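Local coordinates for DUF871 domain-containing protein (Enterococcus faecalis, PDB 2P0O) that is of unknown function but is probably a 6-phospho-N-acetylmuramidase, a glycosidase that releases 6-phosphorylated N-acetylmuramic acid from cell-wall sugars, at residues I7-G12 against I21-M26; D32-S37 against E62-M67; L244-P249 against D340-I345; G260-R265 against F355-E360. All coordinates share one frame; numbering follows the deposited sequence.

Contact 1. Residues I7-G12 against I21-M26; sequences ISVFLG and IYIKKM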
loop_
_atom_site.group_PDB
_atom_site.type_symbol
_atom_site.label_atom_id
_atom_site.label_comp_id
_atom_site.label_asym_id
_atom_site.label_seq_id
_atom_site.Cartn_x
_atom_site.Cartn_y
_atom_site.Cartn_z
ATOM N N ILE A 7 -8.373 -1.759 2.334
ATOM C CA ILE A 7 -9.011 -1.239 1.115
ATOM C C ILE A 7 -10.126 -0.260 1.460
ATOM O O ILE A 7 -10.621 -0.242 2.581
ATOM C CB ILE A 7 -9.611 -2.373 0.234
ATOM C CG1 ILE A 7 -10.787 -3.077 0.954
ATOM C CG2 ILE A 7 -8.503 -3.326 -0.154
ATOM C CD1 ILE A 7 -11.460 -4.269 0.168
ATOM N N SER A 8 -10.534 0.537 0.480
ATOM C CA SER A 8 -11.692 1.425 0.628
ATOM C C SER A 8 -12.853 0.923 -0.188
ATOM O O SER A 8 -12.674 0.283 -1.221
ATOM C CB SER A 8 -11.343 2.846 0.200
ATOM O OG SER A 8 -10.345 3.375 1.069
ATOM N N VAL A 9 -14.049 1.171 0.316
ATOM C CA VAL A 9 -15.271 0.844 -0.391
ATOM C C VAL A 9 -16.142 2.082 -0.361
ATOM O O VAL A 9 -16.160 2.794 0.632
ATOM C CB VAL A 9 -15.975 -0.366 0.238
ATOM C CG1 VAL A 9 -17.355 -0.559 -0.371
ATOM C CG2 VAL A 9 -15.128 -1.622 0.039
ATOM N N PHE A 10 -16.807 2.362 -1.473
ATOM C CA PHE A 10 -17.616 3.581 -1.635
ATOM C C PHE A 10 -19.088 3.200 -1.705
ATOM O O PHE A 10 -19.542 2.570 -2.667
ATOM C CB PHE A 10 -17.149 4.364 -2.866
ATOM C CG PHE A 10 -15.758 4.926 -2.706
ATOM C CD1 PHE A 10 -14.632 4.129 -2.938
ATOM C CD2 PHE A 10 -15.573 6.227 -2.232
ATOM C CE1 PHE A 10 -13.332 4.646 -2.738
ATOM C CE2 PHE A 10 -14.285 6.751 -2.041
ATOM C CZ PHE A 10 -13.176 5.984 -2.300
ATOM N N LEU A 11 -19.817 3.546 -0.644
ATOM C CA LEU A 11 -21.214 3.142 -0.526
ATOM C C LEU A 11 -22.190 4.162 -1.098
ATOM O O LEU A 11 -23.397 4.038 -0.887
ATOM C CB LEU A 11 -21.570 2.827 0.932
ATOM C CG LEU A 11 -20.776 1.677 1.552
ATOM C CD1 LEU A 11 -21.283 1.407 2.959
ATOM C CD2 LEU A 11 -20.901 0.436 0.677
ATOM N N GLY A 12 -21.659 5.158 -1.811
ATOM C CA GLY A 12 -22.454 6.140 -2.545
ATOM C C GLY A 12 -23.049 5.507 -3.790
ATOM O O GLY A 12 -23.824 6.123 -4.528
ATOM N N ILE A 21 -16.316 -9.414 -5.521
ATOM C CA ILE A 21 -15.154 -10.145 -6.070
ATOM C C ILE A 21 -13.837 -9.532 -5.574
ATOM O O ILE A 21 -12.984 -10.226 -5.008
ATOM C CB ILE A 21 -15.203 -10.227 -7.620
ATOM C CG1 ILE A 21 -16.285 -11.206 -8.047
ATOM C CG2 ILE A 21 -13.891 -10.729 -8.190
ATOM C CD1 ILE A 21 -16.871 -10.945 -9.436
ATOM N N TYR A 22 -13.708 -8.216 -5.765
ATOM C CA TYR A 22 -12.577 -7.447 -5.305
ATOM C C TYR A 22 -12.262 -7.601 -3.818
ATOM O O TYR A 22 -11.093 -7.848 -3.443
ATOM C CB TYR A 22 -12.803 -5.970 -5.632
ATOM C CG TYR A 22 -11.710 -5.031 -5.116
ATOM C CD1 TYR A 22 -10.416 -5.037 -5.658
ATOM C CD2 TYR A 22 -11.990 -4.106 -4.100
ATOM C CE1 TYR A 22 -9.412 -4.128 -5.175
ATOM C CE2 TYR A 22 -11.019 -3.218 -3.613
ATOM C CZ TYR A 22 -9.742 -3.220 -4.157
ATOM O OH TYR A 22 -8.811 -2.307 -3.654
ATOM N N ILE A 23 -13.274 -7.394 -2.977
ATOM C CA ILE A 23 -13.103 -7.484 -1.522
ATOM C C ILE A 23 -12.547 -8.872 -1.114
ATOM O O ILE A 23 -11.539 -8.985 -0.393
ATOM C CB ILE A 23 -14.425 -7.165 -0.773
ATOM C CG1 ILE A 23 -14.777 -5.678 -0.900
ATOM C CG2 ILE A 23 -14.314 -7.554 0.702
ATOM C CD1 ILE A 23 -16.233 -5.357 -0.511
ATOM N N LYS A 24 -13.180 -9.911 -1.631
ATOM C CA LYS A 24 -12.772 -11.287 -1.371
ATOM C C LYS A 24 -11.339 -11.578 -1.834
ATOM O O LYS A 24 -10.556 -12.197 -1.098
ATOM C CB LYS A 24 -13.755 -12.275 -2.016
ATOM C CG LYS A 24 -15.140 -12.250 -1.416
ATOM C CD LYS A 24 -15.976 -13.469 -1.884
ATOM C CE LYS A 24 -17.450 -13.237 -1.579
ATOM N NZ LYS A 24 -18.282 -14.498 -1.462
ATOM N N LYS A 25 -10.993 -11.125 -3.044
ATOM C CA LYS A 25 -9.629 -11.298 -3.547
ATOM C C LYS A 25 -8.610 -10.549 -2.700
ATOM O O LYS A 25 -7.540 -11.067 -2.423
ATOM C CB LYS A 25 -9.518 -10.809 -4.976
ATOM C CG LYS A 25 -9.871 -11.867 -5.974
ATOM C CD LYS A 25 -9.882 -11.300 -7.380
ATOM C CE LYS A 25 -10.474 -12.348 -8.313
ATOM N NZ LYS A 25 -10.353 -11.840 -9.699
HETATM N N MSE A 26 -8.947 -9.328 -2.287
HETATM C CA MSE A 26 -8.022 -8.519 -1.493
HETATM C C MSE A 26 -7.729 -9.198 -0.151
HETATM O O MSE A 26 -6.570 -9.269 0.269
HETATM C CB MSE A 26 -8.529 -7.085 -1.342
HETATM C CG MSE A 26 -8.493 -6.310 -2.672
HETATM SE SE MSE A 26 -6.665 -6.176 -3.446
HETATM C CE MSE A 26 -6.115 -4.499 -2.601
HETATM O O HOH W 1 -9.806 -0.132 -2.231
#
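Ile7 meets three side chains of the helix, Tyr22, Ile23 and Met26, and divides its two branches among them. With chi1 at 66°, CG1 is placed between the backbone N and the carbonyl carbon, and CG2 lies anti to the carbonyl carbon. This sends CG2 toward Met26, where it lies 3.6 Å from Met26 CE. The same methyl also packs against the phenol end of Tyr22. The other branch carries CD1 to Ile23, whose CG1 is 3.8 Å from Ile7 CD1. The two isoleucines cross at about a right angle. Ile7 and Tyr22 run past each other in opposite directions, and Ile7 CD1 reaches Tyr22 CE2 at 3.9 Å, obliquely to the ring. Within the helix, Met26 CG covers one face of that ring, 3.4 Å above its plane and toward the rim.

This is the start of a TIM barrel. Strand 4-8 and helix 17-28 are the first two elements of a beta-alpha-beta unit that ends in strand 33-38. The contact seats the helix on the outside of the barrel wall.

Two residues on from Ile7, Val9 adds one more apolar touch. Its CG2 meets Ile23 CD1 at 3.9 Å, again with the side chains nearly perpendicular. Ile23 also packs on Leu55 and Ile58 of helix 48-62. The polar end of Tyr22 is served by a water, which is hydrogen-bonded to Tyr22 OH at 2.8 Å. That water also accepts a hydrogen bond from Ser8 N at 2.9 Å.

Contact 2. Residues D32-S37 against E62-M67; sequences DGIFTS and EKMKIM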
loop_
_atom_site.group_PDB
_atom_site.type_symbol
_atom_site.label_atom_id
_atom_site.label_comp_id
_atom_site.label_asym_id
_atom_site.label_seq_id
_atom_site.Cartn_x
_atom_site.Cartn_y
_atom_site.Cartn_z
ATOM N N ASP A 32 -6.811 -7.020 5.464
ATOM C CA ASP A 32 -7.727 -7.391 6.549
ATOM C C ASP A 32 -8.688 -6.315 6.986
ATOM O O ASP A 32 -9.433 -6.513 7.963
ATOM C CB ASP A 32 -6.977 -7.877 7.809
ATOM C CG ASP A 32 -6.172 -9.128 7.567
ATOM O OD1 ASP A 32 -6.725 -10.103 7.010
ATOM O OD2 ASP A 32 -4.968 -9.120 7.937
ATOM N N GLY A 33 -8.668 -5.183 6.287
ATOM C CA GLY A 33 -9.450 -4.027 6.683
ATOM C C GLY A 33 -10.138 -3.304 5.551
ATOM O O GLY A 33 -9.663 -3.293 4.397
ATOM N N ILE A 34 -11.268 -2.683 5.910
ATOM C CA ILE A 34 -12.029 -1.828 5.037
ATOM C C ILE A 34 -12.220 -0.462 5.694
ATOM O O ILE A 34 -12.501 -0.366 6.903
ATOM C CB ILE A 34 -13.420 -2.426 4.707
ATOM C CG1 ILE A 34 -13.269 -3.758 3.964
ATOM C CG2 ILE A 34 -14.268 -1.404 3.916
ATOM C CD1 ILE A 34 -14.501 -4.665 4.046
ATOM N N PHE A 35 -12.046 0.578 4.882
ATOM C CA PHE A 35 -12.421 1.951 5.225
ATOM C C PHE A 35 -13.551 2.383 4.292
ATOM O O PHE A 35 -13.524 2.105 3.085
ATOM C CB PHE A 35 -11.220 2.905 5.090
ATOM C CG PHE A 35 -11.545 4.362 5.336
ATOM C CD1 PHE A 35 -11.445 4.908 6.625
ATOM C CD2 PHE A 35 -11.907 5.209 4.271
ATOM C CE1 PHE A 35 -11.723 6.272 6.874
ATOM C CE2 PHE A 35 -12.190 6.580 4.498
ATOM C CZ PHE A 35 -12.084 7.126 5.801
ATOM N N THR A 36 -14.544 3.059 4.857
ATOM C CA THR A 36 -15.616 3.630 4.064
ATOM C C THR A 36 -16.062 4.965 4.650
ATOM O O THR A 36 -16.149 5.126 5.877
ATOM C CB THR A 36 -16.804 2.638 3.886
ATOM O OG1 THR A 36 -17.738 3.168 2.932
ATOM C CG2 THR A 36 -17.529 2.356 5.214
ATOM N N SER A 37 -16.330 5.920 3.767
ATOM C CA SER A 37 -16.763 7.254 4.175
ATOM C C SER A 37 -18.172 7.518 3.672
ATOM O O SER A 37 -18.432 7.491 2.475
ATOM C CB SER A 37 -15.780 8.334 3.677
ATOM O OG SER A 37 -16.182 9.640 4.085
ATOM N N GLU A 62 -15.796 -12.558 5.811
ATOM C CA GLU A 62 -14.467 -12.492 5.254
ATOM C C GLU A 62 -13.428 -12.206 6.349
ATOM O O GLU A 62 -12.237 -12.281 6.091
ATOM C CB GLU A 62 -14.479 -11.432 4.152
ATOM C CG GLU A 62 -13.550 -11.674 2.999
ATOM C CD GLU A 62 -13.762 -12.987 2.275
ATOM O OE1 GLU A 62 -14.922 -13.390 2.047
ATOM O OE2 GLU A 62 -12.738 -13.612 1.904
ATOM N N LYS A 63 -13.893 -11.929 7.572
ATOM C CA LYS A 63 -13.051 -11.605 8.746
ATOM C C LYS A 63 -12.205 -10.372 8.492
ATOM O O LYS A 63 -10.966 -10.405 8.492
ATOM C CB LYS A 63 -12.205 -12.791 9.203
ATOM C CG LYS A 63 -13.005 -13.907 9.845
ATOM C CD LYS A 63 -12.172 -15.155 9.872
ATOM C CE LYS A 63 -12.985 -16.381 10.282
ATOM N NZ LYS A 63 -12.206 -17.608 9.916
HETATM N N MSE A 64 -12.911 -9.280 8.253
HETATM C CA MSE A 64 -12.292 -8.017 7.931
HETATM C C MSE A 64 -12.928 -6.943 8.779
HETATM O O MSE A 64 -14.098 -7.028 9.147
HETATM C CB MSE A 64 -12.482 -7.694 6.457
HETATM C CG MSE A 64 -11.831 -8.692 5.531
HETATM SE SE MSE A 64 -12.233 -8.239 3.673
HETATM C CE MSE A 64 -10.891 -6.858 3.284
ATOM N N LYS A 65 -12.139 -5.939 9.091
ATOM C CA LYS A 65 -12.602 -4.833 9.890
ATOM C C LYS A 65 -13.237 -3.783 8.991
ATOM O O LYS A 65 -12.999 -3.774 7.772
ATOM C CB LYS A 65 -11.423 -4.283 10.680
ATOM C CG LYS A 65 -10.887 -5.336 11.652
ATOM C CD LYS A 65 -9.789 -4.795 12.543
ATOM C CE LYS A 65 -10.372 -4.017 13.707
ATOM N NZ LYS A 65 -9.291 -3.283 14.424
ATOM N N ILE A 66 -14.080 -2.937 9.587
ATOM C CA ILE A 66 -14.673 -1.807 8.893
ATOM C C ILE A 66 -14.613 -0.556 9.759
ATOM O O ILE A 66 -15.230 -0.485 10.824
ATOM C CB ILE A 66 -16.157 -2.020 8.509
ATOM C CG1 ILE A 66 -16.362 -3.266 7.641
ATOM C CG2 ILE A 66 -16.668 -0.804 7.773
ATOM C CD1 ILE A 66 -17.852 -3.552 7.313
HETATM N N MSE A 67 -13.863 0.427 9.291
HETATM C CA MSE A 67 -13.842 1.724 9.914
HETATM C C MSE A 67 -14.804 2.567 9.087
HETATM O O MSE A 67 -14.660 2.661 7.853
HETATM C CB MSE A 67 -12.399 2.255 9.903
HETATM C CG MSE A 67 -12.207 3.767 10.191
HETATM SE SE MSE A 67 -12.915 4.233 11.963
HETATM C CE MSE A 67 -11.743 3.208 13.156
#
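Asp32 O accepts the first of four backbone hydrogen bonds between the segments, from Lys65 N at 3.0 Å. Ile34 supplies the next two. Its N donates to Lys65 O at 2.8 Å in a bent bond (139° at the hydrogen), with the donor well above the carbonyl plane. Ile34 O receives Met67 N at 2.9 Å. Thr36 N then donates to Met67 O at 3.0 Å, nearly in line with the carbonyl bond. These bonds make strands 33-38 and 65-70 parallel neighbours in the TIM barrel.

CA-H...O contacts add to the ladder, such as Ile66 CA to Ile34 O at 3.3 Å.

Apolar contacts lie on both sides of the sheet. Ile34 and Ile66 share the face covered by Leu55 and Ala59 of helix 48-62. Met64 crosses Ile34 at about a right angle, with Met64 CE 4.0 Å from Ile34 CG1. On the other face, Met67 CG is 3.8 Å from Phe35 CD1, and the Phe35 ring also meets Trp144 and Phe177.

The charged ends turn to other partners: Asp32 pairs with Lys27, and Lys65 with Asp115. Main-chain bonds therefore set the register, leaving the side chains to fill the layers on the two faces of the barrel wall.

Contact 3. Residues L244-P249 against D340-I345; sequences LLEVAP and DKDQTI. Unlike the reference sequence in segment 340-345: Asp340 (reference Glu).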
loop_
_atom_site.group_PDB
_atom_site.type_symbol
_atom_site.label_atom_id
_atom_site.label_comp_id
_atom_site.label_asym_id
_atom_site.label_seq_id
_atom_site.Cartn_x
_atom_site.Cartn_y
_atom_site.Cartn_z
ATOM N N LEU A 244 8.158 -8.573 -7.304
ATOM C CA LEU A 244 7.962 -8.982 -8.671
ATOM C C LEU A 244 8.020 -7.752 -9.553
ATOM O O LEU A 244 7.227 -6.821 -9.363
ATOM C CB LEU A 244 6.611 -9.692 -8.796
ATOM C CG LEU A 244 6.184 -10.287 -10.138
ATOM C CD1 LEU A 244 7.120 -11.447 -10.533
ATOM C CD2 LEU A 244 4.726 -10.742 -10.146
ATOM N N LEU A 245 8.923 -7.755 -10.530
ATOM C CA LEU A 245 9.115 -6.589 -11.404
ATOM C C LEU A 245 9.215 -7.019 -12.855
ATOM O O LEU A 245 9.666 -8.127 -13.140
ATOM C CB LEU A 245 10.393 -5.794 -11.031
ATOM C CG LEU A 245 10.703 -5.371 -9.598
ATOM C CD1 LEU A 245 11.347 -6.549 -8.849
ATOM C CD2 LEU A 245 11.646 -4.137 -9.529
ATOM N N GLU A 246 8.798 -6.141 -13.763
ATOM C CA GLU A 246 8.880 -6.373 -15.218
ATOM C C GLU A 246 10.071 -5.673 -15.867
ATOM O O GLU A 246 10.525 -4.626 -15.394
ATOM C CB GLU A 246 7.588 -5.937 -15.910
ATOM C CG GLU A 246 6.509 -6.992 -15.903
ATOM C CD GLU A 246 5.170 -6.525 -16.511
ATOM O OE1 GLU A 246 5.070 -5.387 -17.046
ATOM O OE2 GLU A 246 4.210 -7.339 -16.479
ATOM N N VAL A 247 10.573 -6.255 -16.951
ATOM C CA VAL A 247 11.676 -5.671 -17.687
ATOM C C VAL A 247 11.248 -5.483 -19.115
ATOM O O VAL A 247 10.338 -6.187 -19.583
ATOM C CB VAL A 247 12.987 -6.560 -17.634
ATOM C CG1 VAL A 247 13.526 -6.635 -16.238
ATOM C CG2 VAL A 247 12.771 -8.002 -18.263
ATOM N N ALA A 248 11.888 -4.537 -19.809
ATOM C CA ALA A 248 11.600 -4.288 -21.227
ATOM C C ALA A 248 12.005 -5.488 -22.072
ATOM O O ALA A 248 12.937 -6.193 -21.708
ATOM C CB ALA A 248 12.346 -3.024 -21.729
ATOM N N PRO A 249 11.338 -5.706 -23.233
ATOM C CA PRO A 249 11.808 -6.726 -24.180
ATOM C C PRO A 249 13.267 -6.493 -24.573
ATOM O O PRO A 249 13.700 -5.357 -24.643
ATOM C CB PRO A 249 10.898 -6.502 -25.412
ATOM C CG PRO A 249 9.629 -5.914 -24.827
ATOM C CD PRO A 249 10.148 -4.993 -23.748
ATOM N N ASP A 340 9.426 1.370 -16.274
ATOM C CA ASP A 340 9.347 2.649 -15.557
ATOM C C ASP A 340 8.486 2.513 -14.300
ATOM O O ASP A 340 8.891 2.910 -13.209
ATOM C CB ASP A 340 8.779 3.751 -16.467
ATOM C CG ASP A 340 9.008 5.139 -15.922
ATOM O OD1 ASP A 340 9.325 5.262 -14.725
ATOM O OD2 ASP A 340 8.872 6.130 -16.695
ATOM N N LYS A 341 7.306 1.937 -14.478
ATOM C CA LYS A 341 6.316 1.783 -13.418
ATOM C C LYS A 341 6.815 0.932 -12.232
ATOM O O LYS A 341 6.347 1.103 -11.107
ATOM C CB LYS A 341 4.989 1.241 -14.013
ATOM C CG LYS A 341 4.050 0.479 -13.035
ATOM C CD LYS A 341 3.002 1.383 -12.332
ATOM C CE LYS A 341 1.766 0.583 -11.872
ATOM N NZ LYS A 341 0.583 1.465 -11.397
ATOM N N ASP A 342 7.771 0.041 -12.452
ATOM C CA ASP A 342 8.244 -0.788 -11.348
ATOM C C ASP A 342 9.481 -0.238 -10.657
ATOM O O ASP A 342 9.914 -0.749 -9.623
ATOM C CB ASP A 342 8.445 -2.252 -11.778
ATOM C CG ASP A 342 7.127 -2.961 -12.034
ATOM O OD1 ASP A 342 6.075 -2.461 -11.569
ATOM O OD2 ASP A 342 7.116 -4.003 -12.729
ATOM N N GLN A 343 10.020 0.846 -11.187
ATOM C CA GLN A 343 11.261 1.356 -10.614
ATOM C C GLN A 343 11.168 1.878 -9.180
ATOM O O GLN A 343 12.174 1.959 -8.509
ATOM C CB GLN A 343 11.868 2.407 -11.554
ATOM C CG GLN A 343 12.538 1.731 -12.768
ATOM C CD GLN A 343 13.142 2.727 -13.729
ATOM O OE1 GLN A 343 13.571 3.784 -13.322
ATOM N NE2 GLN A 343 13.175 2.389 -15.006
ATOM N N THR A 344 9.989 2.260 -8.697
ATOM C CA THR A 344 9.881 2.629 -7.282
ATOM C C THR A 344 9.937 1.413 -6.328
ATOM O O THR A 344 9.959 1.569 -5.125
ATOM C CB THR A 344 8.626 3.427 -6.972
ATOM O OG1 THR A 344 7.480 2.699 -7.440
ATOM C CG2 THR A 344 8.688 4.839 -7.619
ATOM N N ILE A 345 9.931 0.206 -6.870
ATOM C CA ILE A 345 10.114 -0.996 -6.053
ATOM C C ILE A 345 11.597 -1.172 -5.699
ATOM O O ILE A 345 11.942 -1.690 -4.614
ATOM C CB ILE A 345 9.600 -2.254 -6.799
ATOM C CG1 ILE A 345 8.103 -2.108 -7.070
ATOM C CG2 ILE A 345 9.929 -3.545 -6.013
ATOM C CD1 ILE A 345 7.554 -3.101 -8.149
#
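Asp342 and Ile345 both have a chi1 near -60° (-71° and -62°), which places Asp342 CG and Ile345 CG1 beside their own backbone N and anti to the carbonyl carbon. From there the carboxylate of Asp342 extends to the edge of strand 242-247, and the branches of Ile345 face Leu245.

The polar link is a single hydrogen bond across the contact. Glu246 N donates to Asp342 OD2 at 2.9 Å, fairly straight at 160°. OD2 accepts this bond through its anti lone pair, on the side away from OD1. The same oxygen forms a salt bridge with Arg229, while OD1 accepts from Gln233 NE2. Both oxygens of the buried carboxylate thus have partners, which would hold its rotation. Glu246 OE1 lies 5.0 Å from Asp342 OD2. Arg229 also forms a salt bridge with Glu246 OE1 and would be expected to offset the two like charges.

Beside the carboxylate, Leu245 and Ile345 approach tip to tip. Leu245 CD2 is 3.9 Å from Ile345 CB, and its CG lies 4.1 Å from both Ile345 CG2 and Ile345 CD1. Ile345 CD1 also reaches Leu244 O at 3.9 Å. Ile345 continues onto Phe204 and Ala205 of helix 203-212.

Segment 340-345 has helical backbone angles but lacks a regular run of helical bonds. It belongs to the loop between strands 332-337 and 354-359. This loop meets an outermost strand of the three-stranded sheet in the cyclophilin-like C-terminal family region. Arg229 and Gln233 come from helix 228-240, next to that strand, so the site is a junction of loop, strand and helix.

Contact 4. Residues G260-R265 against F355-E360; sequences GTHTNR and FTLVTE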
loop_
_atom_site.group_PDB
_atom_site.type_symbol
_atom_site.label_atom_id
_atom_site.label_comp_id
_atom_site.label_asym_id
_atom_site.label_seq_id
_atom_site.Cartn_x
_atom_site.Cartn_y
_atom_site.Cartn_z
ATOM N N GLY A 260 13.869 -14.479 -13.865
ATOM C CA GLY A 260 13.779 -15.376 -12.710
ATOM C C GLY A 260 14.047 -14.674 -11.380
ATOM O O GLY A 260 14.067 -13.436 -11.305
ATOM N N THR A 261 14.288 -15.475 -10.338
ATOM C CA THR A 261 14.486 -14.983 -8.978
ATOM C C THR A 261 15.949 -14.762 -8.647
ATOM O O THR A 261 16.781 -15.630 -8.880
ATOM C CB THR A 261 13.895 -15.965 -7.940
ATOM O OG1 THR A 261 12.512 -16.128 -8.216
ATOM C CG2 THR A 261 14.045 -15.434 -6.499
ATOM N N HIS A 262 16.232 -13.606 -8.059
ATOM C CA HIS A 262 17.551 -13.245 -7.556
ATOM C C HIS A 262 17.423 -12.875 -6.074
ATOM O O HIS A 262 16.344 -12.450 -5.614
ATOM C CB HIS A 262 18.103 -12.065 -8.333
ATOM C CG HIS A 262 17.971 -12.228 -9.819
ATOM N ND1 HIS A 262 19.001 -12.688 -10.613
ATOM C CD2 HIS A 262 16.904 -12.071 -10.639
ATOM C CE1 HIS A 262 18.577 -12.786 -11.863
ATOM N NE2 HIS A 262 17.306 -12.423 -11.906
ATOM N N THR A 263 18.526 -13.045 -5.346
ATOM C CA THR A 263 18.645 -12.560 -3.990
ATOM C C THR A 263 19.694 -11.463 -3.928
ATOM O O THR A 263 20.868 -11.694 -4.253
ATOM C CB THR A 263 19.052 -13.700 -3.038
ATOM O OG1 THR A 263 18.135 -14.792 -3.187
ATOM C CG2 THR A 263 19.057 -13.230 -1.590
ATOM N N ASN A 264 19.283 -10.283 -3.481
ATOM C CA ASN A 264 20.232 -9.222 -3.171
ATOM C C ASN A 264 21.184 -9.619 -2.029
ATOM O O ASN A 264 20.766 -10.124 -0.964
ATOM C CB ASN A 264 19.519 -7.876 -2.909
ATOM C CG ASN A 264 20.491 -6.686 -2.869
ATOM O OD1 ASN A 264 21.481 -6.632 -3.622
ATOM N ND2 ASN A 264 20.204 -5.722 -1.992
ATOM N N ARG A 265 22.479 -9.463 -2.288
ATOM C CA ARG A 265 23.520 -9.700 -1.285
ATOM C C ARG A 265 23.160 -9.011 0.011
ATOM O O ARG A 265 22.600 -7.903 0.008
ATOM C CB ARG A 265 24.860 -9.171 -1.779
ATOM C CG ARG A 265 25.491 -10.084 -2.771
ATOM C CD ARG A 265 26.835 -9.568 -3.211
ATOM N NE ARG A 265 27.769 -9.357 -2.094
ATOM C CZ ARG A 265 28.936 -9.986 -1.969
ATOM N NH1 ARG A 265 29.716 -9.704 -0.942
ATOM N NH2 ARG A 265 29.312 -10.886 -2.874
ATOM N N PHE A 355 13.971 -10.864 -5.391
ATOM C CA PHE A 355 13.212 -10.202 -6.435
ATOM C C PHE A 355 13.240 -11.029 -7.701
ATOM O O PHE A 355 14.264 -11.628 -8.020
ATOM C CB PHE A 355 13.762 -8.819 -6.680
ATOM C CG PHE A 355 15.223 -8.779 -7.111
ATOM C CD1 PHE A 355 16.249 -8.801 -6.174
ATOM C CD2 PHE A 355 15.555 -8.624 -8.461
ATOM C CE1 PHE A 355 17.611 -8.700 -6.563
ATOM C CE2 PHE A 355 16.904 -8.541 -8.862
ATOM C CZ PHE A 355 17.925 -8.561 -7.923
ATOM N N THR A 356 12.106 -11.039 -8.408
ATOM C CA THR A 356 11.874 -11.878 -9.560
ATOM C C THR A 356 11.605 -10.973 -10.777
ATOM O O THR A 356 10.723 -10.110 -10.752
ATOM C CB THR A 356 10.694 -12.801 -9.271
ATOM O OG1 THR A 356 10.992 -13.589 -8.093
ATOM C CG2 THR A 356 10.373 -13.691 -10.459
ATOM N N LEU A 357 12.378 -11.171 -11.835
ATOM C CA LEU A 357 12.266 -10.348 -13.039
ATOM C C LEU A 357 11.477 -11.153 -14.036
ATOM O O LEU A 357 11.796 -12.332 -14.280
ATOM C CB LEU A 357 13.666 -10.030 -13.593
ATOM C CG LEU A 357 14.590 -9.302 -12.615
ATOM C CD1 LEU A 357 15.922 -8.887 -13.294
ATOM C CD2 LEU A 357 13.863 -8.058 -11.959
ATOM N N VAL A 358 10.432 -10.535 -14.586
ATOM C CA VAL A 358 9.621 -11.187 -15.596
ATOM C C VAL A 358 9.461 -10.232 -16.781
ATOM O O VAL A 358 9.637 -9.001 -16.658
ATOM C CB VAL A 358 8.226 -11.675 -15.072
ATOM C CG1 VAL A 358 8.367 -12.757 -13.995
ATOM C CG2 VAL A 358 7.368 -10.487 -14.561
ATOM N N THR A 359 9.144 -10.787 -17.931
ATOM C CA THR A 359 9.102 -9.938 -19.105
ATOM C C THR A 359 7.794 -9.112 -19.142
ATOM O O THR A 359 6.767 -9.497 -18.551
ATOM C CB THR A 359 9.397 -10.739 -20.391
ATOM O OG1 THR A 359 10.140 -9.907 -21.303
ATOM C CG2 THR A 359 8.107 -11.218 -21.045
ATOM N N GLU A 360 7.876 -7.949 -19.774
ATOM C CA GLU A 360 6.805 -6.958 -19.722
ATOM C C GLU A 360 5.450 -7.553 -20.145
ATOM O O GLU A 360 5.361 -8.269 -21.139
ATOM C CB GLU A 360 7.159 -5.716 -20.565
ATOM C CG GLU A 360 6.114 -4.585 -20.457
ATOM C CD GLU A 360 6.410 -3.337 -21.310
ATOM O OE1 GLU A 360 7.206 -3.410 -22.288
ATOM O OE2 GLU A 360 5.820 -2.265 -20.984
#
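Gly260 pairs with Leu357 through two backbone hydrogen bonds. Gly260 N donates to Leu357 O at 3.0 Å, in the carbonyl plane, and Leu357 N returns a bond to Gly260 O at 2.9 Å. The positive phi of 118° is one at which a side chain would jam against the preceding carbonyl.

Thr261 faces Thr356 in a non-hydrogen-bonded pair, yet the side chains link. Thr261 OG1 donates to Thr356 OG1 at 3.0 Å, and Thr356 OG1 also bonds Gln242.

His262 and Phe355 form the second hydrogen-bonded pair, with His262 N to Phe355 O at 2.8 Å and Phe355 N to His262 O at 2.9 Å. Phe355 has chi1 at 60°, which brings its ring against the CB of His262. That CB makes a CH-pi contact over one ring face, 3.8 Å from the ring centroid. The two rings are nearly parallel (24°) but slid apart, with little overlap. The imidazole is fixed by Ile258 O at NE2 and Ser275 OG at ND1.

At Asn264 the backbone N meets the edge of the Phe355 ring, 3.8 Å from CE1.

The pairing is an antiparallel ladder, joining strands 354-359 and 260-263 in the mixed three-stranded sheet of the cyclophilin-like C-terminal family region.

Contacts 1 and 2 are successive parts of the TIM barrel, with centres 9 Å apart. They meet where Val9 O accepts from Thr36 OG1 (2.8 Å, a probable hydrogen bond), and strands 4-8 and 33-38 are neighbours in the barrel sheet. Contacts 3 and 4 form a second pair, 10 Å between centres, in the C-terminal region. They share the mixed sheet through strands 242-247 and 354-359, and their segments alternate along the chain. The two pairs do not touch: the centres of contacts 2 and 4 lie about 33 Å apart, and the nearest atoms of contacts 1 and 3 about 13 Å. None of the four contacts includes the sodium site at Met211, Asp213 and Val216.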